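Local coordinates for protein Hcp1 family type VI secretion system effector (PDB 5XHH) that probably forms the hexameric rings that stack into the inner tube of the type VI secretion system and carry or recognise secreted effectors, at residues Leu97-Asp103 / Phe129-Glu135; Ile5-Ile9 / His21-Val27; Leu56-Ile62 / Ser121-Leu127. All blocks are in the same frame, centred on the assembly; numbering follows the deposited sequence.

How the interactions relate
All three contacts are antiparallel strand pairings of one Hcp beta barrel. Interactions 1 and 2 reach the same large sheet, where strands 3-9 and 97-102 flank strand 79-88; their centres lie about 15 Å apart, with nearest atoms about 5 Å apart. Interaction 3 belongs to the second sheet and packs against both. Leu7 CD2 meets Phe58 CE2 at 3.5 Å, joining it to interaction 2, whereas Phe129 CE1 approaches Leu56 N at 3.7 Å, joining it to interaction 1. The centres of interactions 1 and 3 are about 18 Å apart, although strand 121-129 runs through the corner at Ser130 into strand 131-137.

Interaction 1 (Leu97-Asp103 / Phe129-Glu135); sequences LKYTFTD and FSTVKQE
Strands 97-102 and 131-135 run antiparallel, their axes 4.6 Å apart at closest approach and 163° between directions, as neighbours in the larger sheet of the Hcp beta barrel. Lys98 with Glu135, Thr100 with Lys133 and Thr102 with Thr131 form the hydrogen-bonded pairs; Tyr99 with Gln134 and Phe101 with Val132 are non-hydrogen-bonded. On the face carrying these last four residues, the edge of Phe101 points at the face of Phe129, with CD2 of Phe101 over the centre of the Phe129 ring and the planes 58° apart. Val132 CG2 packs 3.6 Å from Phe101 CE2, and Leu56 of strand 51-61 extends this apolar cluster. Tyr99 lies alongside Gln134, whose CB is 3.5 Å from Tyr99 CD1, while one water joins Tyr99 OH to Gln134 OE1. On the other face, a water sits among Thr100 OG1, Glu135 OE1 and Lys133 O. A second water bridges Thr100 O and Thr131 OG1, and the latter hydroxyl also bonds to Thr102 OG1. Where both segments turn a corner, the Asp103 carboxylate, swung opposite the backbone N (chi1 178°), reaches Ser130. Its OD2 takes both a salt bridge from Lys156 and a hydrogen bond from Ser130 OG, whose 2.5 Å length is doubtfully short.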
loop_
_atom_site.group_PDB
_atom_site.type_symbol
_atom_site.label_atom_id
_atom_site.label_comp_id
_atom_site.label_asym_id
_atom_site.label_seq_id
_atom_site.Cartn_x
_atom_site.Cartn_y
_atom_site.Cartn_z
ATOM N N LEU A 97 -10.918 -6.201 -5.450
ATOM C CA LEU A 97 -10.642 -5.203 -4.412
ATOM C C LEU A 97 -9.551 -4.227 -4.838
ATOM O O LEU A 97 -8.483 -4.650 -5.297
ATOM C CB LEU A 97 -10.258 -5.896 -3.090
ATOM C CG LEU A 97 -9.902 -5.037 -1.865
ATOM C CD1 LEU A 97 -11.080 -4.143 -1.389
ATOM C CD2 LEU A 97 -9.376 -5.930 -0.720
ATOM N N LYS A 98 -9.790 -2.927 -4.629
ATOM C CA LYS A 98 -8.810 -1.906 -5.008
ATOM C C LYS A 98 -8.766 -0.765 -3.993
ATOM O O LYS A 98 -9.806 -0.241 -3.597
ATOM C CB LYS A 98 -9.124 -1.362 -6.407
ATOM C CG LYS A 98 -8.242 -0.219 -6.877
ATOM C CD LYS A 98 -8.379 -0.031 -8.418
ATOM C CE LYS A 98 -8.021 1.378 -8.852
ATOM N NZ LYS A 98 -7.872 1.597 -10.349
ATOM N N TYR A 99 -7.566 -0.391 -3.559
ATOM C CA TYR A 99 -7.355 0.819 -2.774
ATOM C C TYR A 99 -6.487 1.774 -3.579
ATOM O O TYR A 99 -5.417 1.388 -4.066
ATOM C CB TYR A 99 -6.667 0.541 -1.430
ATOM C CG TYR A 99 -7.349 -0.469 -0.542
ATOM C CD1 TYR A 99 -8.444 -0.120 0.235
ATOM C CD2 TYR A 99 -6.873 -1.764 -0.454
ATOM C CE1 TYR A 99 -9.069 -1.058 1.067
ATOM C CE2 TYR A 99 -7.485 -2.701 0.356
ATOM C CZ TYR A 99 -8.580 -2.338 1.115
ATOM O OH TYR A 99 -9.161 -3.272 1.915
ATOM N N THR A 100 -6.923 3.015 -3.688
ATOM C CA THR A 100 -6.158 4.075 -4.341
ATOM C C THR A 100 -5.762 5.067 -3.257
ATOM O O THR A 100 -6.624 5.716 -2.659
ATOM C CB THR A 100 -6.977 4.743 -5.449
ATOM O OG1 THR A 100 -7.302 3.762 -6.439
ATOM C CG2 THR A 100 -6.188 5.842 -6.099
ATOM N N PHE A 101 -4.469 5.147 -2.979
ATOM C CA PHE A 101 -3.919 6.049 -1.980
ATOM C C PHE A 101 -3.293 7.236 -2.699
ATOM O O PHE A 101 -2.777 7.099 -3.814
ATOM C CB PHE A 101 -2.841 5.375 -1.118
ATOM C CG PHE A 101 -3.238 4.046 -0.528
ATOM C CD1 PHE A 101 -3.011 2.866 -1.219
ATOM C CD2 PHE A 101 -3.776 3.972 0.746
ATOM C CE1 PHE A 101 -3.350 1.629 -0.653
ATOM C CE2 PHE A 101 -4.116 2.759 1.309
ATOM C CZ PHE A 101 -3.907 1.586 0.615
ATOM N N THR A 102 -3.325 8.403 -2.055
ATOM C CA THR A 102 -2.621 9.549 -2.614
ATOM C C THR A 102 -1.754 10.215 -1.560
ATOM O O THR A 102 -2.006 10.098 -0.359
ATOM C CB THR A 102 -3.571 10.614 -3.190
ATOM O OG1 THR A 102 -4.254 11.266 -2.119
ATOM C CG2 THR A 102 -4.559 10.010 -4.163
ATOM N N ASP A 103 -0.746 10.947 -2.042
ATOM C CA ASP A 103 0.115 11.781 -1.205
ATOM C C ASP A 103 0.796 10.929 -0.131
ATOM O O ASP A 103 0.518 11.014 1.065
ATOM C CB ASP A 103 -0.691 12.933 -0.592
ATOM C CG ASP A 103 0.131 13.803 0.333
ATOM O OD1 ASP A 103 1.264 14.169 -0.039
ATOM O OD2 ASP A 103 -0.362 14.108 1.440
ATOM N N PHE A 129 -0.037 7.699 4.050
ATOM C CA PHE A 129 -0.884 8.274 3.017
ATOM C C PHE A 129 -1.875 9.222 3.672
ATOM O O PHE A 129 -2.302 9.009 4.810
ATOM C CB PHE A 129 -1.631 7.188 2.208
ATOM C CG PHE A 129 -2.505 6.298 3.047
ATOM C CD1 PHE A 129 -1.996 5.141 3.613
ATOM C CD2 PHE A 129 -3.828 6.620 3.281
ATOM C CE1 PHE A 129 -2.798 4.315 4.396
ATOM C CE2 PHE A 129 -4.635 5.806 4.061
ATOM C CZ PHE A 129 -4.112 4.643 4.621
ATOM N N SER A 130 -2.242 10.274 2.954
ATOM C CA SER A 130 -3.237 11.170 3.514
ATOM C C SER A 130 -4.649 10.900 3.017
ATOM O O SER A 130 -5.595 11.314 3.686
ATOM C CB SER A 130 -2.850 12.632 3.257
ATOM O OG SER A 130 -2.381 12.798 1.951
ATOM N N THR A 131 -4.830 10.201 1.890
ATOM C CA THR A 131 -6.174 9.864 1.437
ATOM C C THR A 131 -6.208 8.448 0.889
ATOM O O THR A 131 -5.241 7.975 0.279
ATOM C CB THR A 131 -6.705 10.807 0.336
ATOM O OG1 THR A 131 -6.290 10.312 -0.942
ATOM C CG2 THR A 131 -6.193 12.231 0.513
ATOM N N VAL A 132 -7.353 7.791 1.077
ATOM C CA VAL A 132 -7.555 6.443 0.553
ATOM C C VAL A 132 -8.963 6.337 0.002
ATOM O O VAL A 132 -9.917 6.877 0.577
ATOM C CB VAL A 132 -7.306 5.344 1.613
ATOM C CG1 VAL A 132 -8.208 5.514 2.820
ATOM C CG2 VAL A 132 -7.478 3.940 1.009
ATOM N N LYS A 133 -9.095 5.627 -1.111
ATOM C CA LYS A 133 -10.402 5.357 -1.695
ATOM C C LYS A 133 -10.451 3.888 -2.054
ATOM O O LYS A 133 -9.588 3.400 -2.791
ATOM C CB LYS A 133 -10.651 6.219 -2.932
ATOM C CG LYS A 133 -11.808 5.722 -3.761
ATOM C CD LYS A 133 -12.318 6.789 -4.711
ATOM C CE LYS A 133 -13.686 7.302 -4.261
ATOM N NZ LYS A 133 -14.371 8.166 -5.282
ATOM N N GLN A 134 -11.444 3.174 -1.547
ATOM C CA GLN A 134 -11.555 1.759 -1.846
ATOM C C GLN A 134 -12.746 1.509 -2.759
ATOM O O GLN A 134 -13.782 2.170 -2.645
ATOM C CB GLN A 134 -11.639 0.923 -0.557
ATOM C CG GLN A 134 -12.984 0.745 0.077
ATOM C CD GLN A 134 -12.915 -0.145 1.339
ATOM O OE1 GLN A 134 -13.258 -1.330 1.304
ATOM N NE2 GLN A 134 -12.482 0.434 2.443
ATOM N N GLU A 135 -12.560 0.559 -3.673
ATOM C CA GLU A 135 -13.566 0.060 -4.595
ATOM C C GLU A 135 -13.640 -1.450 -4.463
ATOM O O GLU A 135 -12.621 -2.138 -4.565
ATOM C CB GLU A 135 -13.219 0.426 -6.045
ATOM C CG GLU A 135 -13.124 1.921 -6.285
ATOM C CD GLU A 135 -12.543 2.251 -7.651
ATOM O OE1 GLU A 135 -11.484 2.911 -7.695
ATOM O OE2 GLU A 135 -13.134 1.826 -8.668
HETATM O O HOH W 1 -11.469 -2.900 2.831
HETATM O O HOH W 2 -7.400 8.372 -2.544
HETATM O O HOH W 3 -9.709 2.436 -5.514
#

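Interaction 2 (Ile5-Ile9 / His21-Val27); sequences IFLKI and HKNEIEV
Phe6 and His21 form an offset stack, their planes only 2° apart and centroids separated by 4.1 Å. The imidazole, set opposite the carbonyl carbon of its own residue (chi1 -60°), is laid over one face of the phenyl ring, with His21 CG displaced toward the rim and Phe6 CD2 over the centre of the imidazole. His21 CB also lies over the Phe6 face in a CH-pi contact, 3.7 Å from the ring centroid. Beside the stack, the Glu24 carboxylate rests against aliphatic carbon: OE2 is 3.5 Å from Phe6 CB, and CD is 3.6 Å from Lys8 CB.

Alongside these side chains, Leu7 and Ile25 exchange two backbone hydrogen bonds, Leu7 N to Ile25 O and Ile25 N to Leu7 O, and Val27 N donates to Ile5 O. This antiparallel pairing places the short strand 25-26 at the margin of the larger sheet of the Hcp beta barrel, beside strand 3-9. The face bearing Leu7 and Ile25 is apolar: Val27 CG2 packs 3.7 Å from Leu7 CB, and the CD1 atoms of Ile9 and Ile25 meet at 3.6 Å. Leu84 of strand 79-88 and Phe58 of the second sheet add to the packing around Leu7.

Further out, a type II turn from His21 to Glu24, closed by Glu24 N to His21 O, brings the two side chains together. His21 ND1 donates to Glu24 OE2 over 2.9 Å, OE2 lying near the imidazole plane while ND1 comes from above the carboxylate plane. Glu95 OE2 bonds to His21 NE2, so both ring nitrogens are engaged and the rotation of the imidazole over Phe6 is fixed.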
loop_
_atom_site.group_PDB
_atom_site.type_symbol
_atom_site.label_atom_id
_atom_site.label_comp_id
_atom_site.label_asym_id
_atom_site.label_seq_id
_atom_site.Cartn_x
_atom_site.Cartn_y
_atom_site.Cartn_z
ATOM N N ILE A 5 -1.788 -10.042 -5.461
ATOM C CA ILE A 5 -1.832 -8.699 -4.897
ATOM C C ILE A 5 -0.780 -7.871 -5.620
ATOM O O ILE A 5 0.388 -8.271 -5.678
ATOM C CB ILE A 5 -1.557 -8.701 -3.377
ATOM C CG1 ILE A 5 -2.427 -9.752 -2.656
ATOM C CG2 ILE A 5 -1.807 -7.321 -2.792
ATOM C CD1 ILE A 5 -1.993 -10.058 -1.214
ATOM N N PHE A 6 -1.182 -6.725 -6.156
ATOM C CA PHE A 6 -0.284 -5.852 -6.897
ATOM C C PHE A 6 -0.302 -4.463 -6.281
ATOM O O PHE A 6 -1.356 -3.978 -5.851
ATOM C CB PHE A 6 -0.683 -5.775 -8.380
ATOM C CG PHE A 6 -0.693 -7.107 -9.059
ATOM C CD1 PHE A 6 0.483 -7.694 -9.457
ATOM C CD2 PHE A 6 -1.887 -7.785 -9.279
ATOM C CE1 PHE A 6 0.479 -8.929 -10.081
ATOM C CE2 PHE A 6 -1.901 -9.019 -9.898
ATOM C CZ PHE A 6 -0.715 -9.587 -10.307
ATOM N N LEU A 7 0.868 -3.833 -6.226
ATOM C CA LEU A 7 0.998 -2.474 -5.729
ATOM C C LEU A 7 1.727 -1.646 -6.772
ATOM O O LEU A 7 2.895 -1.902 -7.072
ATOM C CB LEU A 7 1.726 -2.421 -4.388
ATOM C CG LEU A 7 1.835 -1.014 -3.803
ATOM C CD1 LEU A 7 0.455 -0.385 -3.671
ATOM C CD2 LEU A 7 2.548 -1.027 -2.450
ATOM N N LYS A 8 1.028 -0.666 -7.326
ATOM C CA LYS A 8 1.566 0.247 -8.317
ATOM C C LYS A 8 1.925 1.542 -7.602
ATOM O O LYS A 8 1.042 2.247 -7.111
ATOM C CB LYS A 8 0.540 0.489 -9.420
ATOM C CG LYS A 8 1.013 1.468 -10.495
ATOM C CD LYS A 8 -0.154 2.051 -11.276
ATOM C CE LYS A 8 0.348 2.827 -12.490
ATOM N NZ LYS A 8 -0.686 3.736 -13.017
ATOM N N ILE A 9 3.213 1.867 -7.549
ATOM C CA ILE A 9 3.688 3.079 -6.901
ATOM C C ILE A 9 4.268 4.011 -7.958
ATOM O O ILE A 9 5.175 3.622 -8.702
ATOM C CB ILE A 9 4.738 2.769 -5.822
ATOM C CG1 ILE A 9 4.173 1.798 -4.778
ATOM C CG2 ILE A 9 5.185 4.064 -5.157
ATOM C CD1 ILE A 9 5.180 1.414 -3.719
ATOM N N HIS A 21 -0.486 -5.995 -14.846
ATOM C CA HIS A 21 0.212 -5.292 -13.778
ATOM C C HIS A 21 1.704 -5.341 -13.990
ATOM O O HIS A 21 2.488 -5.469 -13.041
ATOM C CB HIS A 21 -0.164 -5.867 -12.415
ATOM C CG HIS A 21 -1.621 -5.751 -12.130
ATOM N ND1 HIS A 21 -2.164 -4.658 -11.495
ATOM C CD2 HIS A 21 -2.661 -6.547 -12.472
ATOM C CE1 HIS A 21 -3.476 -4.801 -11.426
ATOM N NE2 HIS A 21 -3.802 -5.943 -12.006
ATOM N N LYS A 22 2.127 -5.229 -15.242
ATOM C CA LYS A 22 3.543 -5.355 -15.525
ATOM C C LYS A 22 4.315 -4.249 -14.823
ATOM O O LYS A 22 3.882 -3.091 -14.786
ATOM C CB LYS A 22 3.793 -5.325 -17.033
ATOM C CG LYS A 22 5.155 -5.891 -17.405
ATOM C CD LYS A 22 5.062 -6.808 -18.604
ATOM C CE LYS A 22 4.513 -6.049 -19.799
ATOM N NZ LYS A 22 5.483 -5.016 -20.255
ATOM N N ASN A 23 5.450 -4.627 -14.234
ATOM C CA ASN A 23 6.349 -3.726 -13.512
ATOM C C ASN A 23 5.697 -3.081 -12.285
ATOM O O ASN A 23 6.136 -2.028 -11.819
ATOM C CB ASN A 23 6.909 -2.664 -14.451
ATOM C CG ASN A 23 7.609 -3.290 -15.629
ATOM O OD1 ASN A 23 8.606 -3.991 -15.465
ATOM N ND2 ASN A 23 7.061 -3.094 -16.811
ATOM N N GLU A 24 4.666 -3.707 -11.744
ATOM C CA GLU A 24 4.180 -3.356 -10.420
ATOM C C GLU A 24 4.815 -4.284 -9.398
ATOM O O GLU A 24 5.481 -5.261 -9.747
ATOM C CB GLU A 24 2.655 -3.428 -10.374
ATOM C CG GLU A 24 2.035 -2.499 -11.389
ATOM C CD GLU A 24 0.515 -2.507 -11.367
ATOM O OE1 GLU A 24 -0.079 -1.975 -12.326
ATOM O OE2 GLU A 24 -0.081 -3.041 -10.413
ATOM N N ILE A 25 4.629 -3.958 -8.123
ATOM C CA ILE A 25 5.186 -4.759 -7.037
ATOM C C ILE A 25 4.220 -5.879 -6.684
ATOM O O ILE A 25 3.038 -5.631 -6.408
ATOM C CB ILE A 25 5.463 -3.902 -5.799
ATOM C CG1 ILE A 25 6.488 -2.829 -6.102
ATOM C CG2 ILE A 25 5.946 -4.792 -4.656
ATOM C CD1 ILE A 25 6.471 -1.704 -5.072
ATOM N N GLU A 26 4.734 -7.103 -6.643
ATOM C CA GLU A 26 3.943 -8.238 -6.196
ATOM C C GLU A 26 4.010 -8.304 -4.674
ATOM O O GLU A 26 5.096 -8.390 -4.091
ATOM C CB GLU A 26 4.447 -9.528 -6.844
ATOM C CG GLU A 26 4.212 -9.554 -8.362
ATOM C CD GLU A 26 4.584 -10.876 -9.011
ATOM O OE1 GLU A 26 5.097 -11.765 -8.305
ATOM O OE2 GLU A 26 4.353 -11.030 -10.227
ATOM N N VAL A 27 2.852 -8.253 -4.033
ATOM C CA VAL A 27 2.762 -8.074 -2.593
ATOM C C VAL A 27 2.448 -9.407 -1.940
ATOM O O VAL A 27 1.518 -10.102 -2.354
ATOM C CB VAL A 27 1.695 -7.027 -2.239
ATOM C CG1 VAL A 27 1.345 -7.100 -0.747
ATOM C CG2 VAL A 27 2.173 -5.641 -2.644
HETATM O O HOH W 4 1.193 -11.491 -5.170
#

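Interaction 3 (Leu56-Ile62 / Ser121-Leu127); sequences LDFDHYI and SRETVEL
Strands 56-61 and 121-127 pair antiparallel at the centre of the four-stranded sheet of the Hcp beta barrel, their directions 157° apart. Backbone hydrogen bonds are reciprocal between Leu56 and Leu127 and between Phe58 and Val125. Toward the far end, His60 N bonds to Glu123 O while the return bond from Glu123 N is weak, and Ile62 N donates to Ser121 O.

Apolar contact gathers on the face of Phe58 and Val125. Phe58 CG sits between the backbone N and the carbonyl carbon (chi1 75°), which brings its ring across to the neighbouring strand: Val125 CB lies over one face, offset toward the rim, 3.5 Å from Phe58 CE2. Leu127 CD1 approaches the same CE2 at 4.0 Å.

Charged and water-mediated contacts occupy the opposite face. Asp59 OD2 forms a salt bridge with Arg122 NH1 at 3.0 Å, although the hydrogen bond within it is weak; Arg122 NE is held by Ile119 O. One water joins Asp59 OD1 to Thr124 OG1, another links that hydroxyl to Asp57 OD1, and Arg31 forms a salt bridge with Asp57.

On the same face as Phe58 lies a buried histidine-carboxylate pair, in which Asp63 engages His60 ND1 and Ser66 of helix 66-75 binds Glu123 OE2. His60 NE2 donates to that OE2 of Glu123 at 2.8 Å, from the anti side of the carboxylate and 25° out of its plane.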
loop_
_atom_site.group_PDB
_atom_site.type_symbol
_atom_site.label_atom_id
_atom_site.label_comp_id
_atom_site.label_asym_id
_atom_site.label_seq_id
_atom_site.Cartn_x
_atom_site.Cartn_y
_atom_site.Cartn_z
ATOM N N LEU A 56 0.069 2.301 5.516
ATOM C CA LEU A 56 -0.004 1.030 4.818
ATOM C C LEU A 56 1.256 0.225 5.124
ATOM O O LEU A 56 2.367 0.669 4.816
ATOM C CB LEU A 56 -0.138 1.260 3.315
ATOM C CG LEU A 56 -0.055 -0.032 2.494
ATOM C CD1 LEU A 56 -1.250 -0.980 2.786
ATOM C CD2 LEU A 56 0.026 0.294 1.026
ATOM N N ASP A 57 1.091 -0.944 5.746
ATOM C CA ASP A 57 2.189 -1.882 5.961
ATOM C C ASP A 57 2.071 -2.990 4.918
ATOM O O ASP A 57 1.016 -3.614 4.801
ATOM C CB ASP A 57 2.138 -2.438 7.392
ATOM C CG ASP A 57 3.244 -3.478 7.695
ATOM O OD1 ASP A 57 3.431 -4.442 6.927
ATOM O OD2 ASP A 57 3.917 -3.343 8.733
ATOM N N PHE A 58 3.134 -3.235 4.152
ATOM C CA PHE A 58 3.097 -4.353 3.216
ATOM C C PHE A 58 4.433 -5.082 3.209
ATOM O O PHE A 58 5.457 -4.549 3.635
ATOM C CB PHE A 58 2.686 -3.915 1.794
ATOM C CG PHE A 58 3.748 -3.180 1.016
ATOM C CD1 PHE A 58 4.636 -3.872 0.206
ATOM C CD2 PHE A 58 3.813 -1.806 1.037
ATOM C CE1 PHE A 58 5.611 -3.202 -0.525
ATOM C CE2 PHE A 58 4.777 -1.123 0.295
ATOM C CZ PHE A 58 5.669 -1.826 -0.488
ATOM N N ASP A 59 4.397 -6.320 2.725
ATOM C CA ASP A 59 5.566 -7.195 2.626
ATOM C C ASP A 59 5.772 -7.562 1.160
ATOM O O ASP A 59 4.799 -7.811 0.431
ATOM C CB ASP A 59 5.359 -8.475 3.475
ATOM C CG ASP A 59 6.643 -9.293 3.676
ATOM O OD1 ASP A 59 7.776 -8.804 3.424
ATOM O OD2 ASP A 59 6.508 -10.458 4.101
ATOM N N HIS A 60 7.024 -7.578 0.712
ATOM C CA HIS A 60 7.283 -8.133 -0.608
ATOM C C HIS A 60 8.650 -8.801 -0.588
ATOM O O HIS A 60 9.453 -8.580 0.323
ATOM C CB HIS A 60 7.200 -7.058 -1.706
ATOM C CG HIS A 60 8.322 -6.060 -1.664
ATOM N ND1 HIS A 60 9.040 -5.695 -2.785
ATOM C CD2 HIS A 60 8.861 -5.370 -0.633
ATOM C CE1 HIS A 60 9.972 -4.825 -2.442
ATOM N NE2 HIS A 60 9.885 -4.612 -1.142
ATOM N N TYR A 61 8.903 -9.646 -1.584
ATOM C CA TYR A 61 10.265 -10.126 -1.784
ATOM C C TYR A 61 11.146 -8.951 -2.167
ATOM O O TYR A 61 10.694 -8.013 -2.826
ATOM C CB TYR A 61 10.317 -11.211 -2.866
ATOM C CG TYR A 61 9.682 -12.506 -2.434
ATOM C CD1 TYR A 61 10.128 -13.161 -1.303
ATOM C CD2 TYR A 61 8.643 -13.071 -3.155
ATOM C CE1 TYR A 61 9.552 -14.333 -0.886
ATOM C CE2 TYR A 61 8.050 -14.265 -2.746
ATOM C CZ TYR A 61 8.515 -14.882 -1.607
ATOM O OH TYR A 61 7.963 -16.058 -1.166
ATOM N N ILE A 62 12.399 -8.968 -1.716
ATOM C CA ILE A 62 13.302 -7.900 -2.131
ATOM C C ILE A 62 13.413 -7.943 -3.641
ATOM O O ILE A 62 13.626 -9.007 -4.232
ATOM C CB ILE A 62 14.667 -8.032 -1.440
ATOM C CG1 ILE A 62 14.502 -7.833 0.069
ATOM C CG2 ILE A 62 15.654 -7.010 -2.046
ATOM C CD1 ILE A 62 15.762 -8.055 0.886
ATOM N N SER A 121 14.531 -13.699 0.894
ATOM C CA SER A 121 14.924 -12.303 1.064
ATOM C C SER A 121 13.672 -11.472 0.849
ATOM O O SER A 121 13.176 -11.390 -0.281
ATOM C CB SER A 121 16.015 -11.894 0.080
ATOM O OG SER A 121 15.637 -12.220 -1.251
ATOM N N ARG A 122 13.165 -10.870 1.930
ATOM C CA ARG A 122 11.919 -10.110 1.897
ATOM C C ARG A 122 12.105 -8.789 2.630
ATOM O O ARG A 122 13.185 -8.468 3.125
ATOM C CB ARG A 122 10.747 -10.886 2.504
ATOM C CG ARG A 122 10.929 -11.343 3.914
ATOM C CD ARG A 122 9.683 -12.105 4.340
ATOM N NE ARG A 122 9.442 -13.290 3.515
ATOM C CZ ARG A 122 8.248 -13.858 3.356
ATOM N NH1 ARG A 122 7.183 -13.339 3.947
ATOM N NH2 ARG A 122 8.112 -14.942 2.602
ATOM N N GLU A 123 11.039 -8.004 2.672
ATOM C CA GLU A 123 11.175 -6.601 3.039
ATOM C C GLU A 123 9.809 -6.066 3.425
ATOM O O GLU A 123 8.876 -6.079 2.600
ATOM C CB GLU A 123 11.762 -5.815 1.877
ATOM C CG GLU A 123 12.082 -4.375 2.159
ATOM C CD GLU A 123 12.812 -3.747 0.992
ATOM O OE1 GLU A 123 14.041 -3.595 1.085
ATOM O OE2 GLU A 123 12.163 -3.422 -0.034
ATOM N N THR A 124 9.697 -5.608 4.669
ATOM C CA THR A 124 8.516 -4.904 5.141
ATOM C C THR A 124 8.663 -3.418 4.856
ATOM O O THR A 124 9.746 -2.850 4.995
ATOM C CB THR A 124 8.315 -5.150 6.641
ATOM O OG1 THR A 124 8.035 -6.531 6.838
ATOM C CG2 THR A 124 7.155 -4.321 7.206
ATOM N N VAL A 125 7.571 -2.797 4.431
ATOM C CA VAL A 125 7.558 -1.404 4.013
ATOM C C VAL A 125 6.333 -0.737 4.617
ATOM O O VAL A 125 5.238 -1.308 4.623
ATOM C CB VAL A 125 7.525 -1.271 2.474
ATOM C CG1 VAL A 125 7.544 0.201 2.060
ATOM C CG2 VAL A 125 8.676 -2.040 1.840
ATOM N N GLU A 126 6.513 0.470 5.119
ATOM C CA GLU A 126 5.403 1.295 5.547
ATOM C C GLU A 126 5.384 2.559 4.710
ATOM O O GLU A 126 6.425 3.219 4.551
ATOM C CB GLU A 126 5.497 1.636 7.020
ATOM C CG GLU A 126 5.310 0.444 7.934
ATOM C CD GLU A 126 5.349 0.867 9.384
ATOM O OE1 GLU A 126 5.020 2.043 9.649
ATOM O OE2 GLU A 126 5.708 0.037 10.248
ATOM N N LEU A 127 4.193 2.873 4.187
ATOM C CA LEU A 127 3.912 4.082 3.425
ATOM C C LEU A 127 2.828 4.855 4.152
ATOM O O LEU A 127 1.739 4.322 4.401
ATOM C CB LEU A 127 3.442 3.763 2.007
ATOM C CG LEU A 127 4.187 2.776 1.119
ATOM C CD1 LEU A 127 3.398 2.557 -0.155
ATOM C CD2 LEU A 127 5.596 3.252 0.814
HETATM O O HOH W 5 4.853 -6.644 6.401
HETATM O O HOH W 6 9.092 -8.494 5.610
HETATM O O HOH W 7 14.394 -11.351 -3.464
#